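Local coordinates for protein neurotoxin (Clostridium botulinum, PDB 2QN0) that probably acts as the zinc-dependent protease light chain of botulinum neurotoxin type C1, cleaving neuronal SNARE proteins of two kinds, at residues Met228-Asn232 with Phe358-Tyr363; Glu105-Arg109 with Glu353-Phe358. All coordinates share one frame; numbering follows the deposited sequence.

Interaction 1. Residues Met228-Asn232 with Phe358-Tyr363; sequences MHELN and FTEFNY. With ZN (zinc ion), chain B.
Glu360 OE1 accepts a hydrogen bond from His229 ND1 at 2.7 Å, met nearly in line with its own C-O bond but tilted 25° from the imidazole plane. The second carboxylate oxygen, OE2, is bound by Arg372 and Asn371, which fixes the rotation of the group. With CG anti to the backbone N (chi1 172°), the His229 ring turns its other nitrogen, NE2, to the zinc ion at 2.1 Å. Glu360 is thus a second-shell carboxylate that orients a zinc ligand and would probably make it a stronger donor to the metal. His229 and Glu230 open the HExxH motif of this zinc protease family on helix 223-238; His233 and Glu269 also bind the metal, as does a water lying 2.6 Å from Glu230 OE2. About one turn after His229, Asn232 OD1 receives the Tyr363 hydroxyl at 2.7 Å from OH, on a lone pair in the carbonyl plane, while its ND2 bonds to Ala272 O. The Tyr363 ring is sandwiched: Met228 CE sits over the centre of one face, 3.5 Å from the centroid, and Thr359 O lies above the other. Thr359 also N-caps helix 360-366, its OG1 accepting from Asn362 N.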
ATOM      1  N   MET A 228      -5.918   0.948  -3.013  1.00 11.79           N
ATOM      2  CA  MET A 228      -6.423   0.307  -1.799  1.00 13.04           C
ATOM      3  C   MET A 228      -5.875  -1.107  -1.656  1.00 12.26           C
ATOM      4  O   MET A 228      -5.650  -1.577  -0.543  1.00 12.60           O
ATOM      5  CB  MET A 228      -7.952   0.288  -1.792  1.00 12.81           C
ATOM      6  CG  MET A 228      -8.564   1.665  -1.525  1.00 14.57           C
ATOM      7  SD  MET A 228     -10.359   1.671  -1.524  1.00 14.65           S
ATOM      8  CE  MET A 228     -10.703   1.248   0.183  1.00 14.45           C
ATOM      9  N   HIS A 229      -5.662  -1.785  -2.781  1.00 12.57           N
ATOM     10  CA  HIS A 229      -5.102  -3.133  -2.742  1.00 11.84           C
ATOM     11  C   HIS A 229      -3.740  -3.072  -2.046  1.00 13.14           C
ATOM     12  O   HIS A 229      -3.448  -3.888  -1.165  1.00 12.76           O
ATOM     13  CB  HIS A 229      -4.938  -3.689  -4.161  1.00 11.92           C
ATOM     14  CG  HIS A 229      -4.204  -4.993  -4.218  1.00 13.08           C
ATOM     15  ND1 HIS A 229      -4.841  -6.199  -4.419  1.00 13.23           N
ATOM     16  CD2 HIS A 229      -2.886  -5.280  -4.092  1.00 14.32           C
ATOM     17  CE1 HIS A 229      -3.948  -7.172  -4.419  1.00 14.36           C
ATOM     18  NE2 HIS A 229      -2.754  -6.641  -4.223  1.00 13.00           N
ATOM     19  N   GLU A 230      -2.904  -2.105  -2.427  1.00 12.02           N
ATOM     20  CA  GLU A 230      -1.593  -1.975  -1.799  1.00 11.65           C
ATOM     21  C   GLU A 230      -1.733  -1.528  -0.344  1.00 11.70           C
ATOM     22  O   GLU A 230      -0.931  -1.917   0.508  1.00 12.38           O
ATOM     23  CB  GLU A 230      -0.703  -0.979  -2.564  1.00 13.20           C
ATOM     24  CG  GLU A 230      -0.329  -1.404  -3.993  1.00 13.62           C
ATOM     25  CD  GLU A 230       0.231  -2.822  -4.084  1.00 15.33           C
ATOM     26  OE1 GLU A 230       1.084  -3.201  -3.250  1.00 13.94           O
ATOM     27  OE2 GLU A 230      -0.175  -3.555  -5.009  1.00 14.92           O
ATOM     28  N   LEU A 231      -2.743  -0.713  -0.048  1.00 11.47           N
ATOM     29  CA  LEU A 231      -2.949  -0.273   1.332  1.00 11.32           C
ATOM     30  C   LEU A 231      -3.268  -1.490   2.209  1.00 12.57           C
ATOM     31  O   LEU A 231      -3.021  -1.478   3.415  1.00 12.58           O
ATOM     32  CB  LEU A 231      -4.080   0.762   1.418  1.00 12.49           C
ATOM     33  CG  LEU A 231      -3.790   2.117   0.748  1.00 11.17           C
ATOM     34  CD1 LEU A 231      -4.993   3.045   0.929  1.00 13.56           C
ATOM     35  CD2 LEU A 231      -2.539   2.751   1.362  1.00 12.65           C
ATOM     36  N   ASN A 232      -3.819  -2.539   1.604  1.00 12.73           N
ATOM     37  CA  ASN A 232      -4.115  -3.752   2.369  1.00 12.27           C
ATOM     38  C   ASN A 232      -2.806  -4.423   2.766  1.00 11.35           C
ATOM     39  O   ASN A 232      -2.683  -4.942   3.876  1.00 13.12           O
ATOM     40  CB  ASN A 232      -4.985  -4.714   1.558  1.00 11.49           C
ATOM     41  CG  ASN A 232      -6.393  -4.188   1.366  1.00 14.05           C
ATOM     42  OD1 ASN A 232      -6.846  -3.323   2.118  1.00 14.25           O
ATOM     43  ND2 ASN A 232      -7.098  -4.715   0.373  1.00 13.12           N
ATOM     44  N   PHE A 358     -11.067  -5.894   5.115  1.00 15.67           N
ATOM     45  CA  PHE A 358     -10.298  -4.879   4.402  1.00 16.24           C
ATOM     46  C   PHE A 358      -9.630  -5.588   3.227  1.00 14.43           C
ATOM     47  O   PHE A 358      -8.439  -5.908   3.277  1.00 15.41           O
ATOM     48  CB  PHE A 358      -9.243  -4.271   5.328  1.00 15.34           C
ATOM     49  CG  PHE A 358      -9.806  -3.297   6.327  1.00 17.31           C
ATOM     50  CD1 PHE A 358     -10.203  -2.024   5.928  1.00 16.00           C
ATOM     51  CD2 PHE A 358      -9.960  -3.658   7.661  1.00 19.80           C
ATOM     52  CE1 PHE A 358     -10.746  -1.123   6.844  1.00 18.42           C
ATOM     53  CE2 PHE A 358     -10.503  -2.764   8.587  1.00 21.63           C
ATOM     54  CZ  PHE A 358     -10.897  -1.493   8.175  1.00 20.44           C
ATOM     55  N   THR A 359     -10.413  -5.840   2.177  1.00 12.91           N
ATOM     56  CA  THR A 359      -9.924  -6.533   0.987  1.00 13.07           C
ATOM     57  C   THR A 359     -10.403  -5.840  -0.287  1.00 12.71           C
ATOM     58  O   THR A 359     -11.452  -5.198  -0.297  1.00 14.27           O
ATOM     59  CB  THR A 359     -10.439  -7.990   0.928  1.00 13.00           C
ATOM     60  OG1 THR A 359     -11.861  -7.981   0.742  1.00 14.72           O
ATOM     61  CG2 THR A 359     -10.105  -8.733   2.221  1.00 14.41           C
ATOM     62  N   GLU A 360      -9.631  -5.985  -1.359  1.00 14.05           N
ATOM     63  CA  GLU A 360      -9.979  -5.385  -2.649  1.00 13.45           C
ATOM     64  C   GLU A 360     -11.375  -5.830  -3.093  1.00 15.24           C
ATOM     65  O   GLU A 360     -12.196  -5.022  -3.542  1.00 15.14           O
ATOM     66  CB  GLU A 360      -8.960  -5.810  -3.705  1.00 14.33           C
ATOM     67  CG  GLU A 360      -9.177  -5.174  -5.073  1.00 14.83           C
ATOM     68  CD  GLU A 360      -8.277  -5.772  -6.137  1.00 15.99           C
ATOM     69  OE1 GLU A 360      -7.098  -6.053  -5.825  1.00 15.97           O
ATOM     70  OE2 GLU A 360      -8.742  -5.951  -7.284  1.00 15.49           O
ATOM     71  N   PHE A 361     -11.624  -7.130  -2.974  1.00 14.50           N
ATOM     72  CA  PHE A 361     -12.897  -7.733  -3.350  1.00 15.38           C
ATOM     73  C   PHE A 361     -14.071  -7.058  -2.640  1.00 15.76           C
ATOM     74  O   PHE A 361     -15.106  -6.783  -3.249  1.00 14.86           O
ATOM     75  CB  PHE A 361     -12.876  -9.224  -2.996  1.00 16.03           C
ATOM     76  CG  PHE A 361     -14.051  -9.991  -3.530  1.00 16.91           C
ATOM     77  CD1 PHE A 361     -14.053 -10.462  -4.840  1.00 19.59           C
ATOM     78  CD2 PHE A 361     -15.160 -10.233  -2.728  1.00 19.59           C
ATOM     79  CE1 PHE A 361     -15.147 -11.165  -5.344  1.00 20.32           C
ATOM     80  CE2 PHE A 361     -16.257 -10.934  -3.223  1.00 21.47           C
ATOM     81  CZ  PHE A 361     -16.249 -11.400  -4.533  1.00 20.52           C
ATOM     82  N   ASN A 362     -13.911  -6.800  -1.346  1.00 14.60           N
ATOM     83  CA  ASN A 362     -14.963  -6.166  -0.566  1.00 15.39           C
ATOM     84  C   ASN A 362     -15.105  -4.698  -0.966  1.00 16.55           C
ATOM     85  O   ASN A 362     -16.217  -4.181  -1.061  1.00 17.15           O
ATOM     86  CB  ASN A 362     -14.648  -6.296   0.931  1.00 17.09           C
ATOM     87  CG  ASN A 362     -15.841  -5.978   1.814  1.00 18.38           C
ATOM     88  OD1 ASN A 362     -16.993  -6.164   1.413  1.00 19.75           O
ATOM     89  ND2 ASN A 362     -15.570  -5.515   3.035  1.00 19.22           N
ATOM     90  N   TYR A 363     -13.985  -4.028  -1.222  1.00 14.91           N
ATOM     91  CA  TYR A 363     -14.053  -2.620  -1.617  1.00 15.41           C
ATOM     92  C   TYR A 363     -14.835  -2.451  -2.921  1.00 16.55           C
ATOM     93  O   TYR A 363     -15.612  -1.507  -3.062  1.00 15.94           O
ATOM     94  CB  TYR A 363     -12.652  -2.020  -1.801  1.00 14.56           C
ATOM     95  CG  TYR A 363     -11.750  -2.119  -0.588  1.00 12.84           C
ATOM     96  CD1 TYR A 363     -12.270  -2.073   0.707  1.00 12.13           C
ATOM     97  CD2 TYR A 363     -10.368  -2.231  -0.739  1.00 13.13           C
ATOM     98  CE1 TYR A 363     -11.431  -2.142   1.823  1.00 12.94           C
ATOM     99  CE2 TYR A 363      -9.526  -2.294   0.365  1.00 12.54           C
ATOM    100  CZ  TYR A 363     -10.064  -2.251   1.642  1.00 12.73           C
ATOM    101  OH  TYR A 363      -9.224  -2.318   2.733  1.00 14.79           O
TER
HETATM  102 ZN    ZN B 431      -0.776  -7.275  -3.927  1.00 16.27          ZN
HETATM  103  O   HOH W   1       0.470  -6.050  -5.057  1.00 15.79           O

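Interaction 2. Residues Glu105-Arg109 with Glu353-Phe358; sequences ELIYR and ELTQIF
Arg109 and Glu353 cross at about a right angle, and both terminal nitrogens of the arginine, NH1 and NH2, close on the same oxygen, Glu353 OE1, each at 2.8 Å. That oxygen lies in the guanidinium plane, yet the carboxylate itself is turned 56° against it, so the grip is end-on and forked rather than two parallel bonds to two oxygens. The inner nitrogen is used as well: Arg109 NE donates to Glu105 OE2 at 2.6 Å, almost straight at 170° and on the anti lone pair. Glu105 sits one turn earlier on the same helix, and its chain bends at chi2 to bring the carboxylate back alongside the arginine. Bonds at two edges fix the orientation of the guanidinium, and Glu353 probably offsets the nearness of Arg331 and Arg109.

Phe358 CE2 lies over one guanidinium face, offset toward its rim, 3.5 Å from Arg109 NH1. The two planes stand 63° apart, a tilted approach and not a parallel stack. Glu105 CG meets the edge of the Phe358 ring, in its plane, 3.7 Å from Phe358 CZ. On the other side of CZ, Phe358 CE1 rests 4.0 Å from Leu106 CB, the leucine and phenylalanine side chains running past each other in opposite directions.

The contact joins helix 101-112 to the C-terminal end of helix 344-357. Arg331 pairs with the other oxygen of Glu353, Tyr363 of helix 360-366 touches Leu106 and Phe358, and Met235 of helix 223-238 packs against Leu106, Arg109 and Leu354.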
ATOM      1  N   GLU A 105     -11.906   4.381   7.578  1.00 16.55           N
ATOM      2  CA  GLU A 105     -11.327   3.563   8.644  1.00 17.02           C
ATOM      3  C   GLU A 105      -9.948   3.051   8.233  1.00 15.38           C
ATOM      4  O   GLU A 105      -9.023   3.012   9.045  1.00 16.75           O
ATOM      5  CB  GLU A 105     -12.254   2.388   8.976  1.00 18.50           C
ATOM      6  CG  GLU A 105     -11.792   1.518  10.143  1.00 22.55           C
ATOM      7  CD  GLU A 105     -11.647   2.291  11.449  1.00 27.17           C
ATOM      8  OE1 GLU A 105     -12.460   3.208  11.699  1.00 29.94           O
ATOM      9  OE2 GLU A 105     -10.729   1.971  12.234  1.00 29.73           O
ATOM     10  N   LEU A 106      -9.814   2.653   6.970  1.00 14.88           N
ATOM     11  CA  LEU A 106      -8.537   2.165   6.453  1.00 14.42           C
ATOM     12  C   LEU A 106      -7.481   3.261   6.599  1.00 14.34           C
ATOM     13  O   LEU A 106      -6.382   3.025   7.109  1.00 14.75           O
ATOM     14  CB  LEU A 106      -8.684   1.777   4.977  1.00 12.07           C
ATOM     15  CG  LEU A 106      -7.423   1.356   4.217  1.00 14.03           C
ATOM     16  CD1 LEU A 106      -6.838   0.083   4.837  1.00 15.11           C
ATOM     17  CD2 LEU A 106      -7.774   1.126   2.755  1.00 13.46           C
ATOM     18  N   ILE A 107      -7.823   4.467   6.158  1.00 13.49           N
ATOM     19  CA  ILE A 107      -6.898   5.592   6.249  1.00 13.60           C
ATOM     20  C   ILE A 107      -6.606   5.949   7.706  1.00 13.90           C
ATOM     21  O   ILE A 107      -5.463   6.232   8.074  1.00 14.57           O
ATOM     22  CB  ILE A 107      -7.468   6.830   5.515  1.00 15.32           C
ATOM     23  CG1 ILE A 107      -7.594   6.521   4.020  1.00 15.34           C
ATOM     24  CG2 ILE A 107      -6.557   8.037   5.728  1.00 17.39           C
ATOM     25  CD1 ILE A 107      -8.339   7.582   3.216  1.00 15.66           C
ATOM     26  N   TYR A 108      -7.641   5.933   8.537  1.00 14.82           N
ATOM     27  CA  TYR A 108      -7.474   6.253   9.948  1.00 15.53           C
ATOM     28  C   TYR A 108      -6.463   5.312  10.599  1.00 15.31           C
ATOM     29  O   TYR A 108      -5.530   5.748  11.274  1.00 14.82           O
ATOM     30  CB  TYR A 108      -8.812   6.140  10.680  1.00 18.35           C
ATOM     31  CG  TYR A 108      -8.687   6.314  12.176  1.00 23.48           C
ATOM     32  CD1 TYR A 108      -8.504   7.576  12.739  1.00 26.16           C
ATOM     33  CD2 TYR A 108      -8.695   5.208  13.026  1.00 27.89           C
ATOM     34  CE1 TYR A 108      -8.329   7.733  14.117  1.00 28.16           C
ATOM     35  CE2 TYR A 108      -8.519   5.353  14.401  1.00 30.70           C
ATOM     36  CZ  TYR A 108      -8.337   6.617  14.937  1.00 30.99           C
ATOM     37  OH  TYR A 108      -8.152   6.762  16.294  1.00 34.80           O
ATOM     38  N   ARG A 109      -6.647   4.013  10.397  1.00 14.60           N
ATOM     39  CA  ARG A 109      -5.742   3.043  10.999  1.00 14.60           C
ATOM     40  C   ARG A 109      -4.308   3.188  10.509  1.00 15.04           C
ATOM     41  O   ARG A 109      -3.374   3.241  11.308  1.00 13.38           O
ATOM     42  CB  ARG A 109      -6.249   1.621  10.745  1.00 16.00           C
ATOM     43  CG  ARG A 109      -7.621   1.376  11.355  1.00 18.60           C
ATOM     44  CD  ARG A 109      -8.026  -0.083  11.297  1.00 25.93           C
ATOM     45  NE  ARG A 109      -9.416  -0.250  11.713  1.00 28.96           N
ATOM     46  CZ  ARG A 109      -9.996  -1.420  11.955  1.00 29.74           C
ATOM     47  NH1 ARG A 109      -9.307  -2.546  11.831  1.00 30.97           N
ATOM     48  NH2 ARG A 109     -11.274  -1.462  12.310  1.00 31.54           N
ATOM     49  N   GLU A 353     -10.860  -8.889  10.488  1.00 19.84           N
ATOM     50  CA  GLU A 353     -11.018  -7.589   9.840  1.00 20.54           C
ATOM     51  C   GLU A 353      -9.876  -7.334   8.863  1.00 18.60           C
ATOM     52  O   GLU A 353     -10.094  -6.995   7.700  1.00 18.45           O
ATOM     53  CB  GLU A 353     -11.012  -6.468  10.878  1.00 22.63           C
ATOM     54  CG  GLU A 353     -12.329  -6.229  11.583  1.00 28.17           C
ATOM     55  CD  GLU A 353     -12.199  -5.200  12.685  1.00 30.97           C
ATOM     56  OE1 GLU A 353     -11.422  -4.235  12.505  1.00 30.40           O
ATOM     57  OE2 GLU A 353     -12.873  -5.351  13.726  1.00 33.07           O
ATOM     58  N   LEU A 354      -8.654  -7.497   9.357  1.00 16.85           N
ATOM     59  CA  LEU A 354      -7.451  -7.250   8.568  1.00 17.19           C
ATOM     60  C   LEU A 354      -7.243  -8.146   7.355  1.00 18.59           C
ATOM     61  O   LEU A 354      -6.614  -7.728   6.382  1.00 17.74           O
ATOM     62  CB  LEU A 354      -6.217  -7.356   9.469  1.00 16.21           C
ATOM     63  CG  LEU A 354      -6.171  -6.387  10.651  1.00 17.61           C
ATOM     64  CD1 LEU A 354      -4.957  -6.688  11.509  1.00 16.78           C
ATOM     65  CD2 LEU A 354      -6.123  -4.949  10.129  1.00 19.02           C
ATOM     66  N   THR A 355      -7.771  -9.366   7.402  1.00 17.66           N
ATOM     67  CA  THR A 355      -7.578 -10.313   6.307  1.00 18.29           C
ATOM     68  C   THR A 355      -8.794 -10.638   5.451  1.00 18.55           C
ATOM     69  O   THR A 355      -8.642 -11.136   4.333  1.00 19.56           O
ATOM     70  CB  THR A 355      -7.024 -11.652   6.838  1.00 18.78           C
ATOM     71  OG1 THR A 355      -7.931 -12.190   7.810  1.00 17.13           O
ATOM     72  CG2 THR A 355      -5.659 -11.451   7.476  1.00 18.61           C
ATOM     73  N   GLN A 356      -9.992 -10.370   5.957  1.00 19.85           N
ATOM     74  CA  GLN A 356     -11.191 -10.688   5.197  1.00 21.03           C
ATOM     75  C   GLN A 356     -12.192  -9.562   4.966  1.00 20.55           C
ATOM     76  O   GLN A 356     -13.065  -9.688   4.109  1.00 21.08           O
ATOM     77  CB  GLN A 356     -11.884 -11.900   5.831  1.00 23.70           C
ATOM     78  CG  GLN A 356     -11.014 -13.148   5.768  1.00 27.21           C
ATOM     79  CD  GLN A 356     -11.759 -14.420   6.111  1.00 29.78           C
ATOM     80  OE1 GLN A 356     -12.935 -14.571   5.785  1.00 32.80           O
ATOM     81  NE2 GLN A 356     -11.069 -15.355   6.754  1.00 29.63           N
ATOM     82  N   ILE A 357     -12.073  -8.465   5.711  1.00 18.62           N
ATOM     83  CA  ILE A 357     -12.983  -7.336   5.530  1.00 18.23           C
ATOM     84  C   ILE A 357     -12.297  -6.219   4.735  1.00 18.36           C
ATOM     85  O   ILE A 357     -12.874  -5.660   3.802  1.00 18.63           O
ATOM     86  CB  ILE A 357     -13.466  -6.793   6.883  1.00 19.73           C
ATOM     87  CG1 ILE A 357     -14.265  -7.881   7.610  1.00 21.48           C
ATOM     88  CG2 ILE A 357     -14.328  -5.552   6.671  1.00 22.12           C
ATOM     89  CD1 ILE A 357     -14.829  -7.448   8.948  1.00 23.46           C
ATOM     90  N   PHE A 358     -11.067  -5.894   5.115  1.00 15.67           N
ATOM     91  CA  PHE A 358     -10.298  -4.879   4.402  1.00 16.24           C
ATOM     92  C   PHE A 358      -9.630  -5.588   3.227  1.00 14.43           C
ATOM     93  O   PHE A 358      -8.439  -5.908   3.277  1.00 15.41           O
ATOM     94  CB  PHE A 358      -9.243  -4.271   5.328  1.00 15.34           C
ATOM     95  CG  PHE A 358      -9.806  -3.297   6.327  1.00 17.31           C
ATOM     96  CD1 PHE A 358     -10.203  -2.024   5.928  1.00 16.00           C
ATOM     97  CD2 PHE A 358      -9.960  -3.658   7.661  1.00 19.80           C
ATOM     98  CE1 PHE A 358     -10.746  -1.123   6.844  1.00 18.42           C
ATOM     99  CE2 PHE A 358     -10.503  -2.764   8.587  1.00 21.63           C
ATOM    100  CZ  PHE A 358     -10.897  -1.493   8.175  1.00 20.44           C
TER

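The centres of interactions 1 and 2 lie about 8 Å apart, and Phe358 belongs to both, at the turn where helix 344-357 gives way to helix 360-366. Along the chain their segments alternate: 105-109, 228-232, 353-358, then 358-363. Helix 101-112 and the zinc-binding helix 223-238 are therefore both met by consecutive parts of one late helical region. Leu106 links the two contacts directly, its CD2 packing on Met228, Leu231 and Tyr363, while Asn362 ND2 probably bonds to Ile357 O across the turn. Interaction 1 reaches the metal, whereas interaction 2 continues the same packing outward to a partly exposed salt-bridge network.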